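Transcription regulator (Haloarcula marismortui ATCC 43049, PDB 3CRJ) probably binds cis-regulatory DNA and represses transcription, as a TetR-family regulator with a helix-turn-helix DNA-binding domain and a helical C-terminal domain. Local coordinates at residues A[72-77]-A[131-136]; A[65-70]-A[124-129]. All blocks are in the same frame, centred on the assembly; numbering follows the deposited sequence.

Interaction 1: A[72-77]-A[131-136]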
loop_
_atom_site.group_PDB
_atom_site.type_symbol
_atom_site.label_atom_id
_atom_site.label_comp_id
_atom_site.label_asym_id
_atom_site.label_seq_id
_atom_site.Cartn_x
_atom_site.Cartn_y
_atom_site.Cartn_z
ATOM N N ARG A 72 4.701 -15.186 -14.333
ATOM C CA ARG A 72 5.925 -14.489 -14.707
ATOM C C ARG A 72 6.848 -14.402 -13.478
ATOM O O ARG A 72 8.055 -14.659 -13.567
ATOM C CB ARG A 72 5.597 -13.084 -15.237
ATOM C CG ARG A 72 5.633 -12.867 -16.754
ATOM C CD ARG A 72 6.415 -11.545 -16.976
ATOM N NE ARG A 72 6.071 -10.768 -18.175
ATOM C CZ ARG A 72 6.198 -9.438 -18.255
ATOM N NH1 ARG A 72 6.643 -8.757 -17.199
ATOM N NH2 ARG A 72 5.866 -8.780 -19.368
ATOM N N PHE A 73 6.270 -14.058 -12.332
ATOM C CA PHE A 73 7.052 -13.936 -11.106
ATOM C C PHE A 73 7.562 -15.310 -10.656
ATOM O O PHE A 73 8.752 -15.473 -10.366
ATOM C CB PHE A 73 6.245 -13.266 -10.000
ATOM C CG PHE A 73 6.967 -13.203 -8.695
ATOM C CD1 PHE A 73 7.975 -12.279 -8.490
ATOM C CD2 PHE A 73 6.637 -14.062 -7.662
ATOM C CE1 PHE A 73 8.651 -12.213 -7.278
ATOM C CE2 PHE A 73 7.311 -14.003 -6.444
ATOM C CZ PHE A 73 8.322 -13.077 -6.259
ATOM N N VAL A 74 6.651 -16.288 -10.633
ATOM C CA VAL A 74 6.969 -17.674 -10.299
ATOM C C VAL A 74 8.117 -18.222 -11.162
ATOM O O VAL A 74 9.055 -18.829 -10.639
ATOM C CB VAL A 74 5.692 -18.569 -10.367
ATOM C CG1 VAL A 74 6.029 -20.066 -10.544
ATOM C CG2 VAL A 74 4.815 -18.346 -9.133
ATOM N N ASP A 75 8.043 -17.975 -12.470
ATOM C CA ASP A 75 9.099 -18.344 -13.412
ATOM C C ASP A 75 10.466 -17.859 -12.975
ATOM O O ASP A 75 11.405 -18.653 -12.867
ATOM C CB ASP A 75 8.806 -17.773 -14.798
ATOM C CG ASP A 75 7.957 -18.693 -15.650
ATOM O OD1 ASP A 75 7.623 -19.813 -15.184
ATOM O OD2 ASP A 75 7.625 -18.283 -16.787
ATOM N N SER A 76 10.567 -16.558 -12.716
ATOM C CA SER A 76 11.855 -15.925 -12.416
ATOM C C SER A 76 12.479 -16.467 -11.135
ATOM O O SER A 76 13.702 -16.580 -11.051
ATOM C CB SER A 76 11.704 -14.409 -12.330
ATOM O OG SER A 76 10.837 -14.066 -11.254
ATOM N N ILE A 77 11.632 -16.799 -10.153
ATOM C CA ILE A 77 12.065 -17.477 -8.920
ATOM C C ILE A 77 12.571 -18.908 -9.163
ATOM O O ILE A 77 13.584 -19.305 -8.586
ATOM C CB ILE A 77 10.958 -17.485 -7.840
ATOM C CG1 ILE A 77 10.513 -16.052 -7.495
ATOM C CG2 ILE A 77 11.417 -18.242 -6.586
ATOM C CD1 ILE A 77 11.638 -15.103 -6.967
ATOM N N ASP A 131 0.213 -12.895 -2.552
ATOM C CA ASP A 131 0.729 -12.783 -1.209
ATOM C C ASP A 131 1.112 -14.147 -0.620
ATOM O O ASP A 131 2.233 -14.269 -0.139
ATOM C CB ASP A 131 -0.274 -12.066 -0.331
ATOM C CG ASP A 131 0.287 -11.699 1.013
ATOM O OD1 ASP A 131 1.305 -10.969 1.103
ATOM O OD2 ASP A 131 -0.319 -12.130 2.000
ATOM N N GLU A 132 0.227 -15.164 -0.675
ATOM C CA GLU A 132 0.549 -16.510 -0.141
ATOM C C GLU A 132 1.807 -17.117 -0.754
ATOM O O GLU A 132 2.593 -17.774 -0.058
ATOM C CB GLU A 132 -0.590 -17.531 -0.304
ATOM C CG GLU A 132 -1.896 -17.244 0.406
ATOM C CD GLU A 132 -1.850 -17.343 1.936
ATOM O OE1 GLU A 132 -0.784 -17.094 2.563
ATOM O OE2 GLU A 132 -2.928 -17.636 2.519
ATOM N N TYR A 133 1.982 -16.904 -2.054
ATOM C CA TYR A 133 3.103 -17.484 -2.760
ATOM C C TYR A 133 4.406 -16.902 -2.241
ATOM O O TYR A 133 5.386 -17.638 -2.012
ATOM C CB TYR A 133 3.007 -17.235 -4.265
ATOM C CG TYR A 133 4.153 -17.871 -4.998
ATOM C CD1 TYR A 133 4.137 -19.244 -5.291
ATOM C CD2 TYR A 133 5.281 -17.124 -5.362
ATOM C CE1 TYR A 133 5.203 -19.854 -5.943
ATOM C CE2 TYR A 133 6.373 -17.731 -6.013
ATOM C CZ TYR A 133 6.318 -19.094 -6.302
ATOM O OH TYR A 133 7.359 -19.709 -6.979
ATOM N N VAL A 134 4.399 -15.582 -2.049
ATOM C CA VAL A 134 5.566 -14.875 -1.558
ATOM C C VAL A 134 5.839 -15.323 -0.148
ATOM O O VAL A 134 6.943 -15.740 0.162
ATOM C CB VAL A 134 5.399 -13.341 -1.673
ATOM C CG1 VAL A 134 6.521 -12.601 -0.939
ATOM C CG2 VAL A 134 5.334 -12.923 -3.164
ATOM N N ARG A 135 4.817 -15.272 0.695
ATOM C CA ARG A 135 4.871 -15.817 2.050
ATOM C C ARG A 135 5.486 -17.247 2.099
ATOM O O ARG A 135 6.442 -17.493 2.846
ATOM C CB ARG A 135 3.461 -15.788 2.623
ATOM C CG ARG A 135 3.331 -16.071 4.098
ATOM C CD ARG A 135 1.855 -16.322 4.457
ATOM N NE ARG A 135 1.706 -17.333 5.516
ATOM C CZ ARG A 135 1.024 -18.475 5.404
ATOM N NH1 ARG A 135 0.382 -18.811 4.276
ATOM N NH2 ARG A 135 0.986 -19.300 6.439
ATOM N N TYR A 136 4.957 -18.175 1.294
ATOM C CA TYR A 136 5.519 -19.513 1.228
ATOM C C TYR A 136 7.009 -19.480 0.893
ATOM O O TYR A 136 7.799 -20.094 1.581
ATOM C CB TYR A 136 4.757 -20.414 0.255
ATOM C CG TYR A 136 5.339 -21.826 0.107
ATOM C CD1 TYR A 136 4.768 -22.921 0.753
ATOM C CD2 TYR A 136 6.462 -22.059 -0.696
ATOM C CE1 TYR A 136 5.309 -24.215 0.599
ATOM C CE2 TYR A 136 7.015 -23.326 -0.851
ATOM C CZ TYR A 136 6.443 -24.411 -0.212
ATOM O OH TYR A 136 7.015 -25.680 -0.392
#
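Val74 and Tyr133 mark the level at which residues 72-77 and 131-136 come nearest in the backbone, with Val74 CA 8.5 Å from Tyr133 CA. Both segments are helical and run almost in parallel, 14° between their directions, with axes 11.8 Å apart at closest approach. That is a wide spacing, and the tyrosine side chain does most of the work of bridging it. Tyr133 CG lies anti to the backbone N (chi1 -178°), which carries the ring across to the other helix. There one methyl of Val74, CG2, sits over a face of the phenol as a CH-pi contact, 3.5 Å from the ring centroid and 20° off the normal. It is displaced toward the hydroxyl end: the nearest ring atom to Val74 CG2 is Tyr133 CZ. The other branch, CG1, comes alongside Tyr133 OH, and Ile77 CB approaches the same oxygen at 4.3 Å.

Phe73 meets a different part of the tyrosine. Its CE2 comes up to the edge of the Tyr133 ring, 3.9 Å from Tyr133 CE2, so the phenol has a methyl over one face and an aromatic neighbour at its rim. Phe73 CE2 also touches Val134 CG2 at 4.0 Å, and Ile77 CG1 of its own helix lies over one face of the phenylalanine ring. No hydrogen bond crosses between the segments; the join is van der Waals packing, mostly of apolar groups, with the Tyr133 hydroxyl touched only by carbon atoms of the other segment. Leu96 of helix 85-97 packs on both Phe73 and Val134, and Met137 on Phe73 and Ile77.

This is near-parallel helix packing within the all-helical body of a TetR-family regulator, where the C-terminal end of helix 58-78 lies against the long helix 121-148.

Interaction 2: A[65-70]-A[124-129]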
loop_
_atom_site.group_PDB
_atom_site.type_symbol
_atom_site.label_atom_id
_atom_site.label_comp_id
_atom_site.label_asym_id
_atom_site.label_seq_id
_atom_site.Cartn_x
_atom_site.Cartn_y
_atom_site.Cartn_z
ATOM N N PHE A 65 -4.988 -11.504 -16.091
ATOM C CA PHE A 65 -3.757 -10.722 -16.143
ATOM C C PHE A 65 -3.010 -10.756 -14.815
ATOM O O PHE A 65 -1.778 -10.805 -14.794
ATOM C CB PHE A 65 -4.014 -9.274 -16.582
ATOM C CG PHE A 65 -2.751 -8.460 -16.755
ATOM C CD1 PHE A 65 -1.929 -8.645 -17.871
ATOM C CD2 PHE A 65 -2.369 -7.524 -15.801
ATOM C CE1 PHE A 65 -0.751 -7.902 -18.027
ATOM C CE2 PHE A 65 -1.184 -6.773 -15.951
ATOM C CZ PHE A 65 -0.378 -6.971 -17.065
ATOM N N LEU A 66 -3.734 -10.734 -13.702
ATOM C CA LEU A 66 -3.070 -10.967 -12.435
ATOM C C LEU A 66 -2.410 -12.361 -12.416
ATOM O O LEU A 66 -1.205 -12.479 -12.140
ATOM C CB LEU A 66 -4.017 -10.728 -11.263
ATOM C CG LEU A 66 -4.342 -9.231 -11.075
ATOM C CD1 LEU A 66 -5.426 -9.009 -10.031
ATOM C CD2 LEU A 66 -3.120 -8.433 -10.734
ATOM N N ASP A 67 -3.174 -13.397 -12.777
ATOM C CA ASP A 67 -2.649 -14.775 -12.821
ATOM C C ASP A 67 -1.396 -14.852 -13.663
ATOM O O ASP A 67 -0.432 -15.547 -13.312
ATOM C CB ASP A 67 -3.687 -15.748 -13.373
ATOM C CG ASP A 67 -4.914 -15.852 -12.491
ATOM O OD1 ASP A 67 -5.973 -16.238 -13.028
ATOM O OD2 ASP A 67 -4.822 -15.547 -11.266
ATOM N N TYR A 68 -1.428 -14.105 -14.764
ATOM C CA TYR A 68 -0.299 -13.972 -15.660
ATOM C C TYR A 68 0.913 -13.357 -14.965
ATOM O O TYR A 68 1.999 -13.896 -15.071
ATOM C CB TYR A 68 -0.722 -13.188 -16.901
ATOM C CG TYR A 68 0.380 -12.713 -17.793
ATOM C CD1 TYR A 68 0.922 -13.544 -18.767
ATOM C CD2 TYR A 68 0.854 -11.401 -17.699
ATOM C CE1 TYR A 68 1.938 -13.078 -19.622
ATOM C CE2 TYR A 68 1.866 -10.928 -18.523
ATOM C CZ TYR A 68 2.411 -11.762 -19.488
ATOM O OH TYR A 68 3.414 -11.286 -20.318
ATOM N N LEU A 69 0.737 -12.254 -14.249
ATOM C CA LEU A 69 1.876 -11.631 -13.587
ATOM C C LEU A 69 2.459 -12.550 -12.512
ATOM O O LEU A 69 3.670 -12.571 -12.300
ATOM C CB LEU A 69 1.522 -10.271 -12.983
ATOM C CG LEU A 69 1.012 -9.164 -13.904
ATOM C CD1 LEU A 69 0.762 -7.856 -13.136
ATOM C CD2 LEU A 69 1.955 -8.913 -15.079
ATOM N N LEU A 70 1.609 -13.322 -11.841
ATOM C CA LEU A 70 2.101 -14.245 -10.836
ATOM C C LEU A 70 2.977 -15.332 -11.473
ATOM O O LEU A 70 4.002 -15.694 -10.912
ATOM C CB LEU A 70 0.950 -14.847 -10.010
ATOM C CG LEU A 70 1.320 -15.769 -8.837
ATOM C CD1 LEU A 70 2.187 -15.001 -7.852
ATOM C CD2 LEU A 70 0.090 -16.379 -8.145
ATOM N N SER A 124 -9.474 -9.781 -5.230
ATOM C CA SER A 124 -9.118 -10.110 -3.858
ATOM C C SER A 124 -8.510 -11.506 -3.762
ATOM O O SER A 124 -7.395 -11.654 -3.245
ATOM C CB SER A 124 -10.332 -10.006 -2.949
ATOM O OG SER A 124 -9.926 -10.156 -1.604
ATOM N N ASP A 125 -9.224 -12.515 -4.267
ATOM C CA ASP A 125 -8.669 -13.873 -4.358
ATOM C C ASP A 125 -7.249 -13.893 -4.930
ATOM O O ASP A 125 -6.384 -14.632 -4.442
ATOM C CB ASP A 125 -9.545 -14.773 -5.237
ATOM C CG ASP A 125 -10.910 -15.041 -4.639
ATOM O OD1 ASP A 125 -11.074 -14.854 -3.419
ATOM O OD2 ASP A 125 -11.831 -15.443 -5.392
ATOM N N ARG A 126 -7.036 -13.066 -5.959
ATOM C CA ARG A 126 -5.849 -13.080 -6.809
ATOM C C ARG A 126 -4.658 -12.465 -6.117
ATOM O O ARG A 126 -3.526 -12.939 -6.273
ATOM C CB ARG A 126 -6.128 -12.276 -8.075
ATOM C CG ARG A 126 -6.240 -13.037 -9.380
ATOM C CD ARG A 126 -6.743 -14.410 -9.190
ATOM N NE ARG A 126 -7.367 -14.915 -10.405
ATOM C CZ ARG A 126 -8.684 -15.020 -10.573
ATOM N NH1 ARG A 126 -9.512 -14.637 -9.610
ATOM N NH2 ARG A 126 -9.175 -15.521 -11.698
ATOM N N PHE A 127 -4.919 -11.381 -5.392
ATOM C CA PHE A 127 -3.899 -10.678 -4.638
ATOM C C PHE A 127 -3.517 -11.448 -3.388
ATOM O O PHE A 127 -2.393 -11.320 -2.903
ATOM C CB PHE A 127 -4.415 -9.308 -4.202
ATOM C CG PHE A 127 -4.425 -8.262 -5.291
ATOM C CD1 PHE A 127 -3.250 -7.884 -5.931
ATOM C CD2 PHE A 127 -5.612 -7.610 -5.629
ATOM C CE1 PHE A 127 -3.270 -6.921 -6.932
ATOM C CE2 PHE A 127 -5.638 -6.627 -6.632
ATOM C CZ PHE A 127 -4.468 -6.286 -7.281
ATOM N N ARG A 128 -4.456 -12.209 -2.826
ATOM C CA ARG A 128 -4.145 -13.053 -1.669
ATOM C C ARG A 128 -3.250 -14.210 -2.138
ATOM O O ARG A 128 -2.301 -14.629 -1.467
ATOM C CB ARG A 128 -5.424 -13.561 -1.015
ATOM C CG ARG A 128 -5.178 -14.573 0.110
ATOM C CD ARG A 128 -6.473 -15.007 0.808
ATOM N NE ARG A 128 -6.981 -14.026 1.781
ATOM C CZ ARG A 128 -7.906 -13.102 1.510
ATOM N NH1 ARG A 128 -8.317 -12.277 2.465
ATOM N NH2 ARG A 128 -8.429 -13.006 0.288
ATOM N N GLN A 129 -3.550 -14.680 -3.332
ATOM C CA GLN A 129 -2.803 -15.762 -3.933
ATOM C C GLN A 129 -1.333 -15.366 -4.076
ATOM O O GLN A 129 -0.433 -16.109 -3.676
ATOM C CB GLN A 129 -3.412 -16.096 -5.297
ATOM C CG GLN A 129 -3.377 -17.560 -5.642
ATOM C CD GLN A 129 -4.135 -17.878 -6.920
ATOM O OE1 GLN A 129 -5.126 -17.221 -7.274
ATOM N NE2 GLN A 129 -3.676 -18.903 -7.615
#
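Arg126 and Asp67 meet because each side chain turns toward the other: the arginine chain bends at chi2 (30°), while Asp67 carries CG anti to its carbonyl carbon, bringing the carboxylate across although its CB does not point straight over. The resulting salt bridge is made through NE. It donates to Asp67 OD2 at 2.8 Å, on the syn side of that oxygen, with a rather bent N-H...O angle of 132°; a second, weak bond runs from Arg126 NE to Asp67 OD1 at 3.3 Å and is the straighter of the two. The carboxylate and guanidinium planes nearly coincide, with the acid at the edge of the guanidinium. One N-H is thus shared between two oxygens. Nearer the backbone, the methylenes of Arg126 pack on Leu66, with Arg126 CG 3.7 Å from Leu66 CB. Replacing Arg126 with an alanine would probably leave the Asp67 carboxylate without its charged mate and uncover the Leu66 side chain where the arginine methylenes now lie.

Leu66 makes a second contact with its CD1 methyl, which stands over one face of the Phe127 ring, 4.2 Å from the centroid and displaced toward the rim at CZ. Further along, Leu70 CD2 comes within 4.4 Å of Gln129 CG, a loose apolar touch. The helices themselves are nearly parallel, 7° apart, with axes 9.9 Å from each other and Leu66 level with Arg126.

Around this pair, helix 104-115 packs against Leu66 through Leu110 and Met113, and its Arg114 touches Phe127. Phe127 also meets Met176 of the second subunit, while Phe65 and Tyr68 turn to helix 12-30, at the N-terminal end of the chain.

Both interactions join the same two helices, 58-78 and 121-148, and their centres lie 10 Å apart. Interaction 2 comes first along each helix, with 65-70 and 124-129 preceding 72-77 and 131-136; because the helices run in nearly the same direction, the contacts follow one another in the same order on both. The axis separation widens from interaction 2 to interaction 1, and the pairing passes from a salt bridge with leucine packing to aromatic and valine packing. Together they tie helix 58-78, which follows the predicted helix-turn-helix in sequence, to a long helix of the C-terminal region, as expected where TetR-family DNA-binding and regulatory parts meet.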